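Local coordinates for protein carbohydrate deacetylase Agd3 (PDB 6NWZ) that is a zinc-binding deacetylase that probably removes N-acetyl groups from the exopolysaccharide galactosaminogalactan and is required for Aspergillus fumigatus biofilm formation, at residues Ile386-Asn397 with Gly429-Asn440. Numbering follows the deposited sequence.
Sequences ISHTFTHEEQNN and GIIPPAITGLHN. With ZN (zinc ion), chain L; NAG (2-acetamido-2-deoxy-beta-D-glucopyranose), chain B.
The zinc site of the deacetylase domain is built here on an HxxxH motif, in which His388 and His392 bind the zinc ion through NE2 while Pro433 covers a face of the His392 ring and the Ile431 carbonyl meets the edge of His388; Asp256 completes the protein ligands, a His-His-Asp set as in family 4 carbohydrate esterases. The ring of His388 donates from ND1 to Ile431 O in a bent hydrogen bond whose exact length is doubtful; with ND1 turned to this carbonyl and NE2 on the metal, the orientation of the ring is set from both sides. His392 is held differently: Pro433 CB lies over the centre of one ring face, 4.0 Å from the centroid and 4° off the normal, a CH-pi contact. With CG anti to the backbone N (chi1 -165°), its ring swings over the proline and reaches the zinc ion. The same pyrrolidine has CD against Thr389 CG2 and CG 3.6 Å from Gln395 NE2, so it wedges between three side chains.

Farther along, Thr436 OG1 accepts from Gln395 N at 3.0 Å in a nearly straight bond and donates to Pro433 O, tying the loop back on itself. Asn396 OD1 takes Gly437 N at 2.7 Å, in the carbonyl plane, and Asn440 ND2 reaches Gln395 O at 2.9 Å while also bonding to Ala398 O. At the opposite end, Ile431 N binds Ser387 O (3.0 Å), and Ile386 CG2 packs on Ile431 CD1.

Ile386 and Ser387 end strand 384-387, which pairs with strands 300-304 and 424-426. Helix 400-417 touches Thr389, Gln395 and Ile430, whereas strand 252-257, the source of Asp256, borders His388 and Ile431. Asn440 N-caps helix 441-449, its OD1 accepting from Ala443 N, and Gln395 OE1 is bonded to Trp447 of that helix.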
loop_
_atom_site.group_PDB
_atom_site.type_symbol
_atom_site.label_atom_id
_atom_site.label_comp_id
_atom_site.label_asym_id
_atom_site.label_seq_id
_atom_site.Cartn_x
_atom_site.Cartn_y
_atom_site.Cartn_z
ATOM N N ILE A 386 -12.012 16.335 -3.361
ATOM C CA ILE A 386 -12.009 15.829 -4.728
ATOM C C ILE A 386 -13.459 15.658 -5.160
ATOM O O ILE A 386 -14.361 15.534 -4.327
ATOM C CB ILE A 386 -11.217 14.500 -4.834
ATOM C CG1 ILE A 386 -10.942 14.146 -6.298
ATOM C CG2 ILE A 386 -11.950 13.390 -4.095
ATOM C CD1 ILE A 386 -10.357 12.770 -6.484
ATOM N N SER A 387 -13.692 15.672 -6.472
ATOM C CA SER A 387 -15.042 15.563 -7.011
ATOM C C SER A 387 -15.514 14.114 -7.040
ATOM O O SER A 387 -14.755 13.203 -7.382
ATOM C CB SER A 387 -15.113 16.144 -8.424
ATOM O OG SER A 387 -16.396 15.929 -8.996
ATOM N N HIS A 388 -16.786 13.914 -6.701
ATOM C CA HIS A 388 -17.442 12.611 -6.755
ATOM C C HIS A 388 -18.652 12.657 -7.688
ATOM O O HIS A 388 -19.630 11.928 -7.492
ATOM C CB HIS A 388 -17.843 12.163 -5.348
ATOM C CG HIS A 388 -18.159 10.704 -5.235
ATOM N ND1 HIS A 388 -17.355 9.720 -5.771
ATOM C CD2 HIS A 388 -19.185 10.062 -4.627
ATOM C CE1 HIS A 388 -17.878 8.535 -5.506
ATOM N NE2 HIS A 388 -18.989 8.716 -4.813
ATOM N N THR A 389 -18.576 13.517 -8.715
ATOM C CA THR A 389 -19.649 13.869 -9.652
ATOM C C THR A 389 -20.768 14.659 -8.981
ATOM O O THR A 389 -20.893 14.667 -7.750
ATOM C CB THR A 389 -20.236 12.640 -10.352
ATOM O OG1 THR A 389 -20.976 11.845 -9.416
ATOM C CG2 THR A 389 -19.132 11.812 -10.979
ATOM N N PHE A 390 -21.588 15.333 -9.789
ATOM C CA PHE A 390 -22.562 16.270 -9.239
ATOM C C PHE A 390 -23.734 15.533 -8.598
ATOM O O PHE A 390 -24.013 15.705 -7.407
ATOM C CB PHE A 390 -23.039 17.230 -10.333
ATOM C CG PHE A 390 -23.864 18.380 -9.820
ATOM C CD1 PHE A 390 -23.321 19.314 -8.955
ATOM C CD2 PHE A 390 -25.182 18.533 -10.218
ATOM C CE1 PHE A 390 -24.082 20.375 -8.488
ATOM C CE2 PHE A 390 -25.947 19.591 -9.755
ATOM C CZ PHE A 390 -25.397 20.511 -8.890
ATOM N N THR A 391 -24.420 14.688 -9.367
ATOM C CA THR A 391 -25.641 14.039 -8.906
ATOM C C THR A 391 -25.435 12.590 -8.494
ATOM O O THR A 391 -26.402 11.937 -8.084
ATOM C CB THR A 391 -26.718 14.106 -9.994
ATOM O OG1 THR A 391 -26.466 13.102 -10.985
ATOM C CG2 THR A 391 -26.697 15.461 -10.662
ATOM N N HIS A 392 -24.210 12.073 -8.597
ATOM C CA HIS A 392 -23.898 10.674 -8.297
ATOM C C HIS A 392 -24.592 9.719 -9.267
ATOM O O HIS A 392 -24.904 8.578 -8.916
ATOM C CB HIS A 392 -24.247 10.320 -6.848
ATOM C CG HIS A 392 -23.637 9.039 -6.378
ATOM N ND1 HIS A 392 -24.072 7.806 -6.816
ATOM C CD2 HIS A 392 -22.624 8.797 -5.513
ATOM C CE1 HIS A 392 -23.353 6.859 -6.241
ATOM N NE2 HIS A 392 -22.468 7.434 -5.446
ATOM N N GLU A 393 -24.826 10.172 -10.498
ATOM C CA GLU A 393 -25.434 9.318 -11.511
ATOM C C GLU A 393 -24.481 8.196 -11.900
ATOM O O GLU A 393 -23.302 8.437 -12.182
ATOM C CB GLU A 393 -25.809 10.133 -12.750
ATOM C CG GLU A 393 -26.387 9.296 -13.893
ATOM C CD GLU A 393 -26.654 10.114 -15.146
ATOM O OE1 GLU A 393 -26.272 11.302 -15.174
ATOM O OE2 GLU A 393 -27.247 9.571 -16.104
ATOM N N GLU A 394 -24.996 6.970 -11.910
ATOM C CA GLU A 394 -24.221 5.826 -12.370
ATOM C C GLU A 394 -23.989 5.934 -13.871
ATOM O O GLU A 394 -24.903 6.255 -14.637
ATOM C CB GLU A 394 -24.950 4.528 -12.031
ATOM C CG GLU A 394 -25.769 4.611 -10.749
ATOM C CD GLU A 394 -25.162 3.823 -9.605
ATOM O OE1 GLU A 394 -24.783 2.656 -9.830
ATOM O OE2 GLU A 394 -25.069 4.371 -8.484
ATOM N N GLN A 395 -22.757 5.661 -14.295
ATOM C CA GLN A 395 -22.327 5.972 -15.651
ATOM C C GLN A 395 -22.018 4.738 -16.488
ATOM O O GLN A 395 -21.472 4.877 -17.587
ATOM C CB GLN A 395 -21.108 6.891 -15.605
ATOM C CG GLN A 395 -21.309 8.113 -14.731
ATOM C CD GLN A 395 -20.071 8.971 -14.644
ATOM O OE1 GLN A 395 -19.077 8.712 -15.321
ATOM N NE2 GLN A 395 -20.121 10.001 -13.805
ATOM N N ASN A 396 -22.357 3.539 -16.006
ATOM C CA ASN A 396 -22.070 2.331 -16.776
ATOM C C ASN A 396 -22.786 2.329 -18.120
ATOM O O ASN A 396 -22.263 1.788 -19.101
ATOM C CB ASN A 396 -22.459 1.089 -15.975
ATOM C CG ASN A 396 -21.398 0.685 -14.978
ATOM O OD1 ASN A 396 -20.393 1.374 -14.819
ATOM N ND2 ASN A 396 -21.615 -0.435 -14.298
ATOM N N ASN A 397 -23.980 2.930 -18.183
ATOM C CA ASN A 397 -24.800 2.960 -19.390
ATOM C C ASN A 397 -25.260 4.378 -19.712
ATOM O O ASN A 397 -26.181 4.562 -20.515
ATOM C CB ASN A 397 -26.006 2.025 -19.235
ATOM C CG ASN A 397 -26.656 1.654 -20.565
ATOM O OD1 ASN A 397 -26.088 1.853 -21.637
ATOM N ND2 ASN A 397 -27.860 1.100 -20.485
ATOM N N GLY A 429 -8.548 14.670 -11.147
ATOM C CA GLY A 429 -9.036 13.344 -10.823
ATOM C C GLY A 429 -10.376 13.400 -10.125
ATOM O O GLY A 429 -10.758 14.416 -9.535
ATOM N N ILE A 430 -11.097 12.282 -10.208
ATOM C CA ILE A 430 -12.388 12.132 -9.558
ATOM C C ILE A 430 -12.439 10.778 -8.869
ATOM O O ILE A 430 -11.642 9.881 -9.143
ATOM C CB ILE A 430 -13.572 12.251 -10.542
ATOM C CG1 ILE A 430 -13.627 11.022 -11.456
ATOM C CG2 ILE A 430 -13.473 13.524 -11.358
ATOM C CD1 ILE A 430 -14.855 10.971 -12.337
ATOM N N ILE A 431 -13.400 10.647 -7.962
ATOM C CA ILE A 431 -13.817 9.345 -7.453
ATOM C C ILE A 431 -15.083 8.971 -8.213
ATOM O O ILE A 431 -16.161 9.498 -7.904
ATOM C CB ILE A 431 -14.060 9.377 -5.936
ATOM C CG1 ILE A 431 -12.827 9.924 -5.203
ATOM C CG2 ILE A 431 -14.448 7.989 -5.436
ATOM C CD1 ILE A 431 -12.958 9.935 -3.689
ATOM N N PRO A 432 -15.007 8.102 -9.218
ATOM C CA PRO A 432 -16.188 7.816 -10.047
ATOM C C PRO A 432 -17.328 7.273 -9.205
ATOM O O PRO A 432 -17.104 6.507 -8.255
ATOM C CB PRO A 432 -15.673 6.773 -11.054
ATOM C CG PRO A 432 -14.395 6.253 -10.472
ATOM C CD PRO A 432 -13.812 7.377 -9.680
ATOM N N PRO A 433 -18.568 7.649 -9.518
ATOM C CA PRO A 433 -19.692 7.348 -8.614
ATOM C C PRO A 433 -19.969 5.852 -8.574
ATOM O O PRO A 433 -20.327 5.249 -9.589
ATOM C CB PRO A 433 -20.858 8.131 -9.227
ATOM C CG PRO A 433 -20.515 8.218 -10.693
ATOM C CD PRO A 433 -19.011 8.276 -10.777
ATOM N N ALA A 434 -19.790 5.253 -7.395
ATOM C CA ALA A 434 -19.907 3.805 -7.216
ATOM C C ALA A 434 -18.969 3.047 -8.150
ATOM O O ALA A 434 -19.249 1.906 -8.531
ATOM C CB ALA A 434 -21.350 3.328 -7.414
ATOM N N ILE A 435 -17.852 3.683 -8.516
ATOM C CA ILE A 435 -16.871 3.138 -9.451
ATOM C C ILE A 435 -17.579 2.658 -10.713
ATOM O O ILE A 435 -17.476 1.484 -11.090
ATOM C CB ILE A 435 -16.045 2.013 -8.796
ATOM C CG1 ILE A 435 -15.618 2.429 -7.393
ATOM C CG2 ILE A 435 -14.786 1.720 -9.605
ATOM C CD1 ILE A 435 -14.750 3.671 -7.372
ATOM N N THR A 436 -18.312 3.558 -11.370
ATOM C CA THR A 436 -19.061 3.232 -12.575
ATOM C C THR A 436 -18.583 4.088 -13.742
ATOM O O THR A 436 -17.965 5.142 -13.562
ATOM C CB THR A 436 -20.580 3.416 -12.373
ATOM O OG1 THR A 436 -20.886 4.793 -12.116
ATOM C CG2 THR A 436 -21.072 2.567 -11.212
ATOM N N GLY A 437 -18.872 3.615 -14.953
ATOM C CA GLY A 437 -18.442 4.285 -16.159
ATOM C C GLY A 437 -17.031 3.969 -16.600
ATOM O O GLY A 437 -16.599 4.475 -17.645
ATOM N N LEU A 438 -16.298 3.148 -15.847
ATOM C CA LEU A 438 -14.929 2.807 -16.213
ATOM C C LEU A 438 -14.848 1.931 -17.456
ATOM O O LEU A 438 -13.745 1.724 -17.972
ATOM C CB LEU A 438 -14.227 2.120 -15.039
ATOM C CG LEU A 438 -13.772 3.033 -13.891
ATOM C CD1 LEU A 438 -14.918 3.419 -12.961
ATOM C CD2 LEU A 438 -12.653 2.384 -13.107
ATOM N N HIS A 439 -15.974 1.408 -17.947
ATOM C CA HIS A 439 -16.012 0.698 -19.220
ATOM C C HIS A 439 -16.888 1.415 -20.238
ATOM O O HIS A 439 -17.113 0.891 -21.335
ATOM C CB HIS A 439 -16.492 -0.745 -19.023
ATOM C CG HIS A 439 -15.605 -1.561 -18.133
ATOM N ND1 HIS A 439 -14.321 -1.922 -18.486
ATOM C CD2 HIS A 439 -15.818 -2.088 -16.904
ATOM C CE1 HIS A 439 -13.784 -2.635 -17.513
ATOM N NE2 HIS A 439 -14.670 -2.750 -16.541
ATOM N N ASN A 440 -17.383 2.598 -19.896
ATOM C CA ASN A 440 -18.158 3.427 -20.811
ATOM C C ASN A 440 -17.201 4.412 -21.472
ATOM O O ASN A 440 -16.730 5.356 -20.830
ATOM C CB ASN A 440 -19.269 4.146 -20.050
ATOM C CG ASN A 440 -20.202 4.915 -20.957
ATOM O OD1 ASN A 440 -19.818 5.358 -22.038
ATOM N ND2 ASN A 440 -21.443 5.084 -20.515
HETATM ZN ZN ZN L . -20.517 7.275 -4.067
HETATM C C1 NAG B . -28.624 0.685 -21.630
HETATM C C2 NAG B . -29.606 -0.411 -21.195
HETATM C C3 NAG B . -30.543 -0.780 -22.342
HETATM C C4 NAG B . -31.228 0.463 -22.892
HETATM C C5 NAG B . -30.169 1.479 -23.305
HETATM C C6 NAG B . -30.750 2.780 -23.810
HETATM C C7 NAG B . -28.604 -1.802 -19.436
HETATM C C8 NAG B . -27.863 -3.068 -19.131
HETATM N N2 NAG B . -28.892 -1.587 -20.724
HETATM O O3 NAG B . -31.514 -1.711 -21.877
HETATM O O4 NAG B . -32.024 0.117 -24.021
HETATM O O5 NAG B . -29.350 1.801 -22.171
HETATM O O6 NAG B . -31.734 3.290 -22.923
HETATM O O7 NAG B . -28.928 -1.008 -18.558
#